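Local coordinates for ribose 5-phosphate isomerase (Trypanosoma cruzi, PDB 3M1P), which probably interconverts ribose 5-phosphate and ribulose 5-phosphate by an aldose-ketose isomerisation, at residues Asn19-Leu22 with Tyr23-Ala27. The protein carries 1 engineered substitution. Residues are numbered along the deposited sequence; the frame is centred on the assembly and turned at random.
Sequences NLIL and YVKEA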
ATOM      1  N   ASN A  19      21.698  -0.779   1.802  1.00 23.79           N
ATOM      2  CA  ASN A  19      20.603   0.152   1.447  1.00 23.10           C
ATOM      3  C   ASN A  19      20.133   0.965   2.657  1.00 22.03           C
ATOM      4  O   ASN A  19      20.051   2.193   2.608  1.00 21.80           O
ATOM      5  CB  ASN A  19      19.374  -0.603   0.890  1.00 23.13           C
ATOM      6  CG  ASN A  19      19.661  -1.382  -0.385  1.00 24.71           C
ATOM      7  OD1 ASN A  19      19.122  -1.065  -1.453  1.00 26.70           O
ATOM      8  ND2 ASN A  19      20.466  -2.431  -0.275  1.00 24.57           N
ATOM      9  N   LEU A  20      19.813   0.261   3.745  1.00 21.36           N
ATOM     10  CA  LEU A  20      19.312   0.892   4.967  1.00 20.71           C
ATOM     11  C   LEU A  20      20.315   1.882   5.543  1.00 20.42           C
ATOM     12  O   LEU A  20      19.942   2.998   5.904  1.00 19.99           O
ATOM     13  CB  LEU A  20      18.961  -0.172   6.008  1.00 20.76           C
ATOM     14  CG  LEU A  20      17.995  -1.248   5.528  1.00 20.74           C
ATOM     15  CD1 LEU A  20      17.866  -2.335   6.581  1.00 20.87           C
ATOM     16  CD2 LEU A  20      16.616  -0.651   5.154  1.00 21.39           C
ATOM     17  N   ILE A  21      21.583   1.465   5.612  1.00 19.83           N
ATOM     18  CA  ILE A  21      22.676   2.343   6.066  1.00 20.30           C
ATOM     19  C   ILE A  21      22.706   3.617   5.210  1.00 19.74           C
ATOM     20  O   ILE A  21      22.686   4.734   5.736  1.00 19.36           O
ATOM     21  CB  ILE A  21      24.061   1.613   6.043  1.00 20.00           C
ATOM     22  CG1 ILE A  21      24.106   0.512   7.104  1.00 20.54           C
ATOM     23  CG2 ILE A  21      25.215   2.614   6.238  1.00 21.06           C
ATOM     24  CD1 ILE A  21      25.238  -0.509   6.925  1.00 20.74           C
ATOM     25  N   LEU A  22      22.707   3.427   3.893  1.00 19.62           N
ATOM     26  CA  LEU A  22      22.656   4.536   2.948  1.00 19.85           C
ATOM     27  C   LEU A  22      21.420   5.434   3.124  1.00 19.26           C
ATOM     28  O   LEU A  22      21.550   6.657   3.142  1.00 19.37           O
ATOM     29  CB  LEU A  22      22.770   4.017   1.505  1.00 19.87           C
ATOM     30  CG  LEU A  22      22.732   5.068   0.391  1.00 20.88           C
ATOM     31  CD1 LEU A  22      23.898   6.057   0.517  1.00 23.02           C
ATOM     32  CD2 LEU A  22      22.701   4.437  -1.016  1.00 21.06           C
ATOM     33  N   TYR A  23      20.231   4.843   3.267  1.00 18.77           N
ATOM     34  CA  TYR A  23      18.991   5.656   3.400  1.00 18.54           C
ATOM     35  C   TYR A  23      19.001   6.557   4.647  1.00 18.32           C
ATOM     36  O   TYR A  23      18.469   7.677   4.627  1.00 18.23           O
ATOM     37  CB  TYR A  23      17.713   4.787   3.366  1.00 17.73           C
ATOM     38  CG  TYR A  23      17.593   3.890   2.141  1.00 18.00           C
ATOM     39  CD1 TYR A  23      18.175   4.260   0.914  1.00 17.36           C
ATOM     40  CD2 TYR A  23      16.904   2.678   2.202  1.00 16.64           C
ATOM     41  CE1 TYR A  23      18.074   3.451  -0.204  1.00 18.58           C
ATOM     42  CE2 TYR A  23      16.792   1.859   1.083  1.00 17.99           C
ATOM     43  CZ  TYR A  23      17.385   2.252  -0.120  1.00 18.40           C
ATOM     44  OH  TYR A  23      17.289   1.465  -1.243  1.00 16.56           O
ATOM     45  N   VAL A  24      19.603   6.058   5.722  1.00 18.07           N
ATOM     46  CA  VAL A  24      19.755   6.833   6.955  1.00 18.28           C
ATOM     47  C   VAL A  24      20.648   8.055   6.705  1.00 18.73           C
ATOM     48  O   VAL A  24      20.296   9.180   7.073  1.00 18.21           O
ATOM     49  CB  VAL A  24      20.305   5.950   8.108  1.00 18.29           C
ATOM     50  CG1 VAL A  24      20.666   6.803   9.321  1.00 17.48           C
ATOM     51  CG2 VAL A  24      19.278   4.869   8.480  1.00 17.36           C
ATOM     52  N   LYS A  25      21.788   7.828   6.055  1.00 19.42           N
ATOM     53  CA  LYS A  25      22.670   8.927   5.656  1.00 20.50           C
ATOM     54  C   LYS A  25      21.962   9.918   4.736  1.00 20.59           C
ATOM     55  O   LYS A  25      22.161  11.126   4.858  1.00 20.43           O
ATOM     56  CB  LYS A  25      23.940   8.391   4.988  1.00 20.64           C
ATOM     57  CG  LYS A  25      24.860   7.658   5.935  1.00 21.43           C
ATOM     58  CD  LYS A  25      26.023   7.052   5.198  1.00 23.93           C
ATOM     59  CE  LYS A  25      27.014   6.479   6.186  1.00 25.88           C
ATOM     60  NZ  LYS A  25      27.823   5.419   5.535  1.00 28.93           N
ATOM     61  N   GLU A  26      21.116   9.411   3.838  1.00 21.07           N
ATOM     62  CA  GLU A  26      20.411  10.288   2.890  1.00 21.87           C
ATOM     63  C   GLU A  26      19.452  11.259   3.565  1.00 21.69           C
ATOM     64  O   GLU A  26      19.218  12.346   3.043  1.00 21.32           O
ATOM     65  CB  GLU A  26      19.667   9.486   1.825  1.00 22.63           C
ATOM     66  CG  GLU A  26      20.559   8.734   0.865  1.00 24.97           C
ATOM     67  CD  GLU A  26      19.799   8.297  -0.367  1.00 28.54           C
ATOM     68  OE1 GLU A  26      19.696   7.077  -0.622  1.00 28.23           O
ATOM     69  OE2 GLU A  26      19.289   9.192  -1.076  1.00 31.48           O
ATOM     70  N   ALA A  27      18.900  10.862   4.720  1.00 21.98           N
ATOM     71  CA  ALA A  27      18.062  11.744   5.544  1.00 22.38           C
ATOM     72  C   ALA A  27      18.774  13.028   5.981  1.00 22.95           C
ATOM     73  O   ALA A  27      18.135  14.044   6.257  1.00 23.19           O
ATOM     74  CB  ALA A  27      17.532  10.988   6.762  1.00 22.44           C
TER
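Tyr23 lies back along the helix against Asn19, one turn earlier, and the two side chains run alongside each other in the same direction. Asn19 O sits over one face of the ring, 3.0 Å from Tyr23 CG, while Asn19 CB packs 3.6 Å from Tyr23 CZ. With Tyr23 CG anti to its own carbonyl carbon (chi1 -55°), the ring is carried back toward the preceding turn. The Asn19 amide stands steeply to it, the planes 71° apart. Asn19 OD1 comes within 3.1 Å of Tyr23 OH. The same Asn19 O also accepts the backbone N-H of Tyr23 at 2.7 Å, so one carbonyl oxygen both takes a hydrogen bond and touches the ring.

Three more i to i+4 bonds follow between the two segments, the last from Glu26 N to Leu22 O at 2.9 Å, and Ala27 N to Tyr23 O continues the pattern. Helix 17-26 belongs to the beta-alpha-beta crossover joining the neighbouring parallel strands 3-9 and 31-35: Leu20 and Val24 face strand 3-9, Ile21 meets Pro33 and Tyr35 of strand 31-35, and Tyr23 leans on Val117 and Arg121 of helix 117-129.

Farther round, Lys25 extends beside Ile21, bringing NZ 3.9 Å from Ile21 CG2. Leu22 CG lies 3.8 Å from Glu26 OE1, and the Glu26 carboxylate is held from outside by a salt bridge from OE2 to Arg121, the residue that also touches Tyr23.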